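Local coordinates for protein diaminopropionate ammonia-lyase (Escherichia coli, PDB 4D9I) that catalyses the pyridoxal phosphate-dependent alpha,beta-elimination of both L- and D-diaminopropionate to pyruvate and ammonia, working as a homodimer, at residues Ala54-Val59 / Val350-Gln355; Gly345-Val350 / Ala369-Ile374. All coordinates share one frame; numbering follows the deposited sequence.

In the fold
Helix 338-352 serves both contacts, which lie with their centres about 9 Å apart and share V350. Contact 2, 345-350 with 369-374, is buried: one leucine of the helix meets two valines of strand 370-375, all methyl against methyl. Contact 1, 54-59 with 350-355, falls at the C-terminal end of the same helix, farther from the centre of the chain and only partly buried; there an imidazole stands against a phenylalanine ring and a leucine, and polar atoms take part. F57 of contact 1 joins the two, since its ring reaches L347 and A348 of the helix. V59 likewise packs on A369, at the start of the segment that carries the strand.

Contact 1 of 2, residues Ala54-Val59 / Val350-Gln355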
ATOM      1  N   ALA B  54       7.177  -6.586 -12.791  1.00 20.58           N
ATOM      2  CA  ALA B  54       7.997  -6.664 -13.998  1.00 21.76           C
ATOM      3  C   ALA B  54       7.164  -7.138 -15.201  1.00 23.30           C
ATOM      4  O   ALA B  54       7.274  -6.589 -16.302  1.00 23.63           O
ATOM      5  CB  ALA B  54       9.203  -7.572 -13.774  1.00 22.38           C
ATOM      6  N   ASN B  55       6.316  -8.142 -14.983  1.00 24.42           N
ATOM      7  CA  ASN B  55       5.375  -8.596 -16.015  1.00 26.15           C
ATOM      8  C   ASN B  55       4.425  -7.463 -16.461  1.00 25.65           C
ATOM      9  O   ASN B  55       4.291  -7.192 -17.652  1.00 26.13           O
ATOM     10  CB  ASN B  55       4.599  -9.805 -15.497  1.00 28.04           C
ATOM     11  CG  ASN B  55       3.598 -10.345 -16.498  1.00 30.38           C
ATOM     12  OD1 ASN B  55       3.945 -10.692 -17.616  1.00 32.31           O
ATOM     13  ND2 ASN B  55       2.341 -10.434 -16.089  1.00 31.72           N
ATOM     14  N   LEU B  56       3.803  -6.780 -15.501  1.00 24.05           N
ATOM     15  CA  LEU B  56       2.947  -5.628 -15.818  1.00 23.69           C
ATOM     16  C   LEU B  56       3.670  -4.527 -16.623  1.00 23.49           C
ATOM     17  O   LEU B  56       3.101  -3.963 -17.555  1.00 23.92           O
ATOM     18  CB  LEU B  56       2.375  -5.009 -14.534  1.00 22.37           C
ATOM     19  CG  LEU B  56       1.398  -3.832 -14.716  1.00 22.47           C
ATOM     20  CD1 LEU B  56       0.073  -4.235 -15.399  1.00 23.01           C
ATOM     21  CD2 LEU B  56       1.118  -3.213 -13.361  1.00 21.77           C
ATOM     22  N   PHE B  57       4.922  -4.239 -16.265  1.00 22.76           N
ATOM     23  CA  PHE B  57       5.656  -3.158 -16.902  1.00 22.94           C
ATOM     24  C   PHE B  57       6.328  -3.599 -18.180  1.00 24.21           C
ATOM     25  O   PHE B  57       6.927  -2.777 -18.861  1.00 25.12           O
ATOM     26  CB  PHE B  57       6.734  -2.576 -15.958  1.00 22.04           C
ATOM     27  CG  PHE B  57       6.189  -1.731 -14.845  1.00 21.04           C
ATOM     28  CD1 PHE B  57       4.822  -1.533 -14.686  1.00 21.07           C
ATOM     29  CD2 PHE B  57       7.054  -1.162 -13.913  1.00 20.35           C
ATOM     30  CE1 PHE B  57       4.332  -0.762 -13.640  1.00 20.65           C
ATOM     31  CE2 PHE B  57       6.560  -0.398 -12.871  1.00 19.88           C
ATOM     32  CZ  PHE B  57       5.199  -0.202 -12.735  1.00 19.63           C
ATOM     33  N   GLY B  58       6.264  -4.888 -18.492  1.00 24.90           N
ATOM     34  CA  GLY B  58       6.821  -5.378 -19.747  1.00 26.54           C
ATOM     35  C   GLY B  58       8.337  -5.506 -19.750  1.00 26.96           C
ATOM     36  O   GLY B  58       8.969  -5.392 -20.801  1.00 28.56           O
ATOM     37  N   VAL B  59       8.936  -5.725 -18.585  1.00 26.16           N
ATOM     38  CA  VAL B  59      10.369  -6.092 -18.548  1.00 26.75           C
ATOM     39  C   VAL B  59      10.521  -7.502 -17.972  1.00 27.00           C
ATOM     40  O   VAL B  59       9.528  -8.092 -17.545  1.00 26.38           O
ATOM     41  CB  VAL B  59      11.225  -5.059 -17.791  1.00 26.16           C
ATOM     42  CG1 VAL B  59      11.220  -3.723 -18.547  1.00 26.36           C
ATOM     43  CG2 VAL B  59      10.761  -4.904 -16.337  1.00 24.13           C
ATOM     44  N   VAL B 350       6.692   5.713 -16.444  1.00 22.82           N
ATOM     45  CA  VAL B 350       6.873   5.313 -17.840  1.00 23.94           C
ATOM     46  C   VAL B 350       5.712   4.397 -18.235  1.00 24.07           C
ATOM     47  O   VAL B 350       5.110   4.567 -19.291  1.00 25.48           O
ATOM     48  CB  VAL B 350       8.214   4.573 -18.035  1.00 23.29           C
ATOM     49  CG1 VAL B 350       8.216   3.777 -19.345  1.00 24.32           C
ATOM     50  CG2 VAL B 350       9.397   5.551 -17.978  1.00 23.70           C
ATOM     51  N   HIS B 351       5.411   3.431 -17.373  1.00 22.74           N
ATOM     52  CA  HIS B 351       4.384   2.451 -17.676  1.00 23.03           C
ATOM     53  C   HIS B 351       3.055   3.093 -18.005  1.00 24.08           C
ATOM     54  O   HIS B 351       2.412   2.716 -18.963  1.00 24.81           O
ATOM     55  CB  HIS B 351       4.216   1.464 -16.533  1.00 21.66           C
ATOM     56  CG  HIS B 351       3.046   0.541 -16.725  1.00 22.21           C
ATOM     57  ND1 HIS B 351       3.033  -0.415 -17.673  1.00 23.04           N
ATOM     58  CD2 HIS B 351       1.819   0.471 -16.074  1.00 22.32           C
ATOM     59  CE1 HIS B 351       1.840  -1.057 -17.647  1.00 23.83           C
ATOM     60  NE2 HIS B 351       1.104  -0.526 -16.661  1.00 23.10           N
ATOM     61  N   TYR B 352       2.653   4.089 -17.221  1.00 24.14           N
ATOM     62  CA  TYR B 352       1.341   4.700 -17.404  1.00 25.60           C
ATOM     63  C   TYR B 352       1.295   5.884 -18.377  1.00 27.46           C
ATOM     64  O   TYR B 352       0.214   6.370 -18.714  1.00 28.92           O
ATOM     65  CB  TYR B 352       0.775   5.102 -16.045  1.00 25.31           C
ATOM     66  CG  TYR B 352       0.374   3.924 -15.179  1.00 24.38           C
ATOM     67  CD1 TYR B 352      -0.767   3.169 -15.491  1.00 25.10           C
ATOM     68  CD2 TYR B 352       1.114   3.568 -14.041  1.00 23.02           C
ATOM     69  CE1 TYR B 352      -1.166   2.104 -14.704  1.00 24.30           C
ATOM     70  CE2 TYR B 352       0.719   2.481 -13.235  1.00 22.30           C
ATOM     71  CZ  TYR B 352      -0.425   1.762 -13.579  1.00 23.02           C
ATOM     72  OH  TYR B 352      -0.855   0.691 -12.821  1.00 22.49           O
ATOM     73  N   HIS B 353       2.474   6.345 -18.808  1.00 27.64           N
ATOM     74  CA  HIS B 353       2.624   7.467 -19.741  1.00 29.71           C
ATOM     75  C   HIS B 353       2.038   7.150 -21.107  1.00 31.46           C
ATOM     76  O   HIS B 353       2.204   6.034 -21.601  1.00 30.77           O
ATOM     77  CB  HIS B 353       4.116   7.795 -19.870  1.00 29.50           C
ATOM     78  CG  HIS B 353       4.411   9.194 -20.357  1.00 31.69           C
ATOM     79  ND1 HIS B 353       4.194   9.582 -21.634  1.00 34.00           N
ATOM     80  CD2 HIS B 353       4.960  10.297 -19.699  1.00 32.10           C
ATOM     81  CE1 HIS B 353       4.575  10.866 -21.782  1.00 35.79           C
ATOM     82  NE2 HIS B 353       5.032  11.305 -20.597  1.00 34.70           N
ATOM     83  N   PRO B 354       1.369   8.138 -21.755  1.00 33.86           N
ATOM     84  CA  PRO B 354       0.910   7.907 -23.129  1.00 36.09           C
ATOM     85  C   PRO B 354       2.055   7.575 -24.105  1.00 36.74           C
ATOM     86  O   PRO B 354       1.826   6.867 -25.087  1.00 37.96           O
ATOM     87  CB  PRO B 354       0.214   9.220 -23.528  1.00 38.75           C
ATOM     88  CG  PRO B 354       0.449  10.192 -22.432  1.00 38.40           C
ATOM     89  CD  PRO B 354       0.970   9.458 -21.231  1.00 35.20           C
ATOM     90  N   GLN B 355       3.270   8.036 -23.826  1.00 36.26           N
ATOM     91  CA  GLN B 355       4.393   7.758 -24.717  1.00 37.27           C
ATOM     92  C   GLN B 355       5.217   6.594 -24.197  1.00 35.19           C
ATOM     93  O   GLN B 355       6.421   6.521 -24.434  1.00 35.03           O
ATOM     94  CB  GLN B 355       5.250   9.012 -24.945  1.00 38.59           C
ATOM     95  CG  GLN B 355       4.541  10.067 -25.803  1.00 41.71           C
ATOM     96  CD  GLN B 355       5.285  11.398 -25.846  1.00 43.40           C
ATOM     97  OE1 GLN B 355       5.639  11.888 -26.917  1.00 45.96           O
ATOM     98  NE2 GLN B 355       5.520  11.987 -24.680  1.00 42.14           N
TER
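F57 and H351 make the tight half of this contact, ring beside ring. Their planes are inclined by 28° with centroids 4.8 Å apart, a near-parallel pair slid so far that the rings barely overlap. What lies over the phenyl face is mainly the CB of H351, a CH-pi contact 4.0 Å from the F57 centroid, while F57 CD1 sits over the rim of the imidazole, 3.4 Å from H351 CG. With its CG anti to the backbone N (chi1 173°), H351 extends its ring toward helix 51-57, where CE1 comes to 3.2 Å from the carbonyl O of L56, obliquely to the imidazole plane. H351 NE2 meets the branch carbon of L56, at 3.8 Å from CG. ND1 is hydrogen-bonded to R356, just beyond the segment, which helps fix the rotation of the ring. The imidazole turns its edge to Y352, with H351 CD2 3.4 Å above the plane of the tyrosine ring, over its centre. Replacing H351 by an alanine would keep the CB over F57 but is likely to open a gap beside L56 CG and F57 CD1, and to leave R356 without its imidazole acceptor. The looser side is that of L56 and Y352, both partly exposed: L56 CD2 only approaches Y352 OH, at 4.4 Å, and W390 of the second subunit packs on both residues. F57, by contrast, is buried. G58 ends helix 51-57 in a Schellman motif, its positive phi turning the chain toward strand 61-66. The contact thus sets the last turn of helix 51-57 against the last turn of helix 338-352, with F57 reaching inward to L347 and A348 of the latter and to I62 of the strand, and with helix 356-363 following just beyond.

Contact 2 of 2, residues Gly345-Val350 / Ala369-Ile374; sequences GVLAAV and AVVLVI
L347 holds CG anti to its own carbonyl carbon (chi1 -61°) and then runs on extended, chi2 -177°, which carries CD1 out from helix 338-352 toward strand 370-375. V371 answers with CG1 anti to the backbone N, chi1 -173°, and this methyl is the one that CD1 of L347 meets, at 4.0 Å. The two side chains slide past each other in opposite directions, and the touch is made by single methyl groups. CD1 also serves V373, whose CG2 lies 4.3 Å away, a slightly longer approach. One leucine methyl therefore rests against two valines spaced two residues apart on the same face of the strand. L372, between them, belongs to the other face of the strand. The backbones stay well apart: the nearest CA atoms, those of L347 and V371, are 9.6 Å from each other, and the side chains bridge this distance with purely apolar, dispersive contact. All three residues are buried. L365, in the loop leading to the strand, packs on both L347 and V371. I62 of strand 61-66 also touches L347, while L228 of strand 226-230 touches V371; the leucine and the valine thus each reach a different strand flanking 370-375. Those neighbours run parallel to it, and backbone hydrogen bonds tie V371 to K61 and L63 and V370 to T225 and H226. The arrangement is a helix laid on the face of a mainly parallel beta sheet, its side chains filling the layer between them. Such alpha/beta packing is characteristic of fold type II pyridoxal phosphate enzymes, the tryptophan synthase beta-like superfamily to which this lyase belongs.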
ATOM      1  N   GLY B 345       9.755   4.738  -8.989  1.00 17.72           N
ATOM      2  CA  GLY B 345       8.738   5.651  -9.483  1.00 18.57           C
ATOM      3  C   GLY B 345       8.867   5.923 -10.963  1.00 19.27           C
ATOM      4  O   GLY B 345       7.856   6.011 -11.654  1.00 19.73           O
ATOM      5  N   VAL B 346      10.110   6.058 -11.452  1.00 19.22           N
ATOM      6  CA  VAL B 346      10.333   6.346 -12.871  1.00 20.15           C
ATOM      7  C   VAL B 346       9.726   5.242 -13.748  1.00 19.82           C
ATOM      8  O   VAL B 346       9.047   5.529 -14.735  1.00 20.42           O
ATOM      9  CB  VAL B 346      11.830   6.542 -13.205  1.00 20.54           C
ATOM     10  CG1 VAL B 346      12.071   6.503 -14.712  1.00 21.74           C
ATOM     11  CG2 VAL B 346      12.325   7.858 -12.631  1.00 21.29           C
ATOM     12  N   LEU B 347       9.986   3.987 -13.380  1.00 18.76           N
ATOM     13  CA  LEU B 347       9.467   2.854 -14.148  1.00 18.84           C
ATOM     14  C   LEU B 347       7.946   2.873 -14.178  1.00 18.96           C
ATOM     15  O   LEU B 347       7.325   2.583 -15.211  1.00 20.12           O
ATOM     16  CB  LEU B 347       9.956   1.521 -13.573  1.00 18.13           C
ATOM     17  CG  LEU B 347      11.463   1.258 -13.542  1.00 18.32           C
ATOM     18  CD1 LEU B 347      11.739  -0.145 -13.016  1.00 18.16           C
ATOM     19  CD2 LEU B 347      12.023   1.407 -14.936  1.00 19.46           C
ATOM     20  N   ALA B 348       7.340   3.214 -13.049  1.00 18.14           N
ATOM     21  CA  ALA B 348       5.880   3.255 -12.958  1.00 18.34           C
ATOM     22  C   ALA B 348       5.325   4.419 -13.805  1.00 19.84           C
ATOM     23  O   ALA B 348       4.300   4.254 -14.478  1.00 20.43           O
ATOM     24  CB  ALA B 348       5.442   3.393 -11.507  1.00 17.52           C
ATOM     25  N   ALA B 349       6.009   5.573 -13.775  1.00 20.21           N
ATOM     26  CA  ALA B 349       5.590   6.741 -14.554  1.00 22.13           C
ATOM     27  C   ALA B 349       5.663   6.454 -16.050  1.00 23.23           C
ATOM     28  O   ALA B 349       4.831   6.929 -16.829  1.00 25.10           O
ATOM     29  CB  ALA B 349       6.451   7.956 -14.214  1.00 22.89           C
ATOM     30  N   VAL B 350       6.692   5.713 -16.444  1.00 22.82           N
ATOM     31  CA  VAL B 350       6.873   5.313 -17.840  1.00 23.94           C
ATOM     32  C   VAL B 350       5.712   4.397 -18.235  1.00 24.07           C
ATOM     33  O   VAL B 350       5.110   4.567 -19.291  1.00 25.48           O
ATOM     34  CB  VAL B 350       8.214   4.573 -18.035  1.00 23.29           C
ATOM     35  CG1 VAL B 350       8.216   3.777 -19.345  1.00 24.32           C
ATOM     36  CG2 VAL B 350       9.397   5.551 -17.978  1.00 23.70           C
ATOM     37  N   ALA B 369      14.734  -6.963 -20.309  1.00 28.86           N
ATOM     38  CA  ALA B 369      15.402  -6.120 -19.307  1.00 27.07           C
ATOM     39  C   ALA B 369      15.349  -6.667 -17.880  1.00 25.54           C
ATOM     40  O   ALA B 369      14.303  -7.121 -17.402  1.00 24.58           O
ATOM     41  CB  ALA B 369      14.895  -4.687 -19.356  1.00 25.98           C
ATOM     42  N   VAL B 370      16.509  -6.627 -17.222  1.00 25.29           N
ATOM     43  CA  VAL B 370      16.654  -6.966 -15.818  1.00 24.30           C
ATOM     44  C   VAL B 370      17.108  -5.698 -15.082  1.00 23.01           C
ATOM     45  O   VAL B 370      18.242  -5.204 -15.278  1.00 23.36           O
ATOM     46  CB  VAL B 370      17.644  -8.132 -15.631  1.00 25.87           C
ATOM     47  CG1 VAL B 370      17.812  -8.472 -14.169  1.00 25.10           C
ATOM     48  CG2 VAL B 370      17.167  -9.364 -16.411  1.00 27.85           C
ATOM     49  N   VAL B 371      16.223  -5.167 -14.236  1.00 21.55           N
ATOM     50  CA  VAL B 371      16.374  -3.787 -13.771  1.00 20.62           C
ATOM     51  C   VAL B 371      16.614  -3.726 -12.258  1.00 19.82           C
ATOM     52  O   VAL B 371      15.745  -4.073 -11.473  1.00 18.91           O
ATOM     53  CB  VAL B 371      15.161  -2.929 -14.180  1.00 20.22           C
ATOM     54  CG1 VAL B 371      15.396  -1.453 -13.857  1.00 20.04           C
ATOM     55  CG2 VAL B 371      14.855  -3.092 -15.676  1.00 21.31           C
ATOM     56  N   LEU B 372      17.825  -3.311 -11.885  1.00 20.10           N
ATOM     57  CA  LEU B 372      18.217  -3.151 -10.514  1.00 19.61           C
ATOM     58  C   LEU B 372      17.818  -1.759 -10.043  1.00 18.96           C
ATOM     59  O   LEU B 372      18.169  -0.757 -10.658  1.00 19.35           O
ATOM     60  CB  LEU B 372      19.741  -3.376 -10.360  1.00 20.35           C
ATOM     61  CG  LEU B 372      20.379  -3.083  -8.992  1.00 20.13           C
ATOM     62  CD1 LEU B 372      19.725  -3.866  -7.877  1.00 19.51           C
ATOM     63  CD2 LEU B 372      21.877  -3.389  -9.047  1.00 21.50           C
ATOM     64  N   VAL B 373      17.053  -1.710  -8.962  1.00 18.66           N
ATOM     65  CA  VAL B 373      16.600  -0.451  -8.357  1.00 18.47           C
ATOM     66  C   VAL B 373      17.122  -0.457  -6.935  1.00 18.50           C
ATOM     67  O   VAL B 373      17.202  -1.521  -6.322  1.00 18.56           O
ATOM     68  CB  VAL B 373      15.052  -0.377  -8.380  1.00 18.32           C
ATOM     69  CG1 VAL B 373      14.526   0.878  -7.711  1.00 18.47           C
ATOM     70  CG2 VAL B 373      14.559  -0.413  -9.833  1.00 18.92           C
ATOM     71  N   ILE B 374      17.505   0.717  -6.421  1.00 18.21           N
ATOM     72  CA  ILE B 374      17.905   0.834  -5.036  1.00 17.76           C
ATOM     73  C   ILE B 374      16.872   1.630  -4.250  1.00 17.35           C
ATOM     74  O   ILE B 374      16.580   2.785  -4.592  1.00 17.62           O
ATOM     75  CB  ILE B 374      19.304   1.498  -4.877  1.00 18.46           C
ATOM     76  CG1 ILE B 374      20.323   0.950  -5.889  1.00 18.90           C
ATOM     77  CG2 ILE B 374      19.762   1.398  -3.424  1.00 18.64           C
ATOM     78  CD1 ILE B 374      20.736  -0.519  -5.748  1.00 19.10           C
TER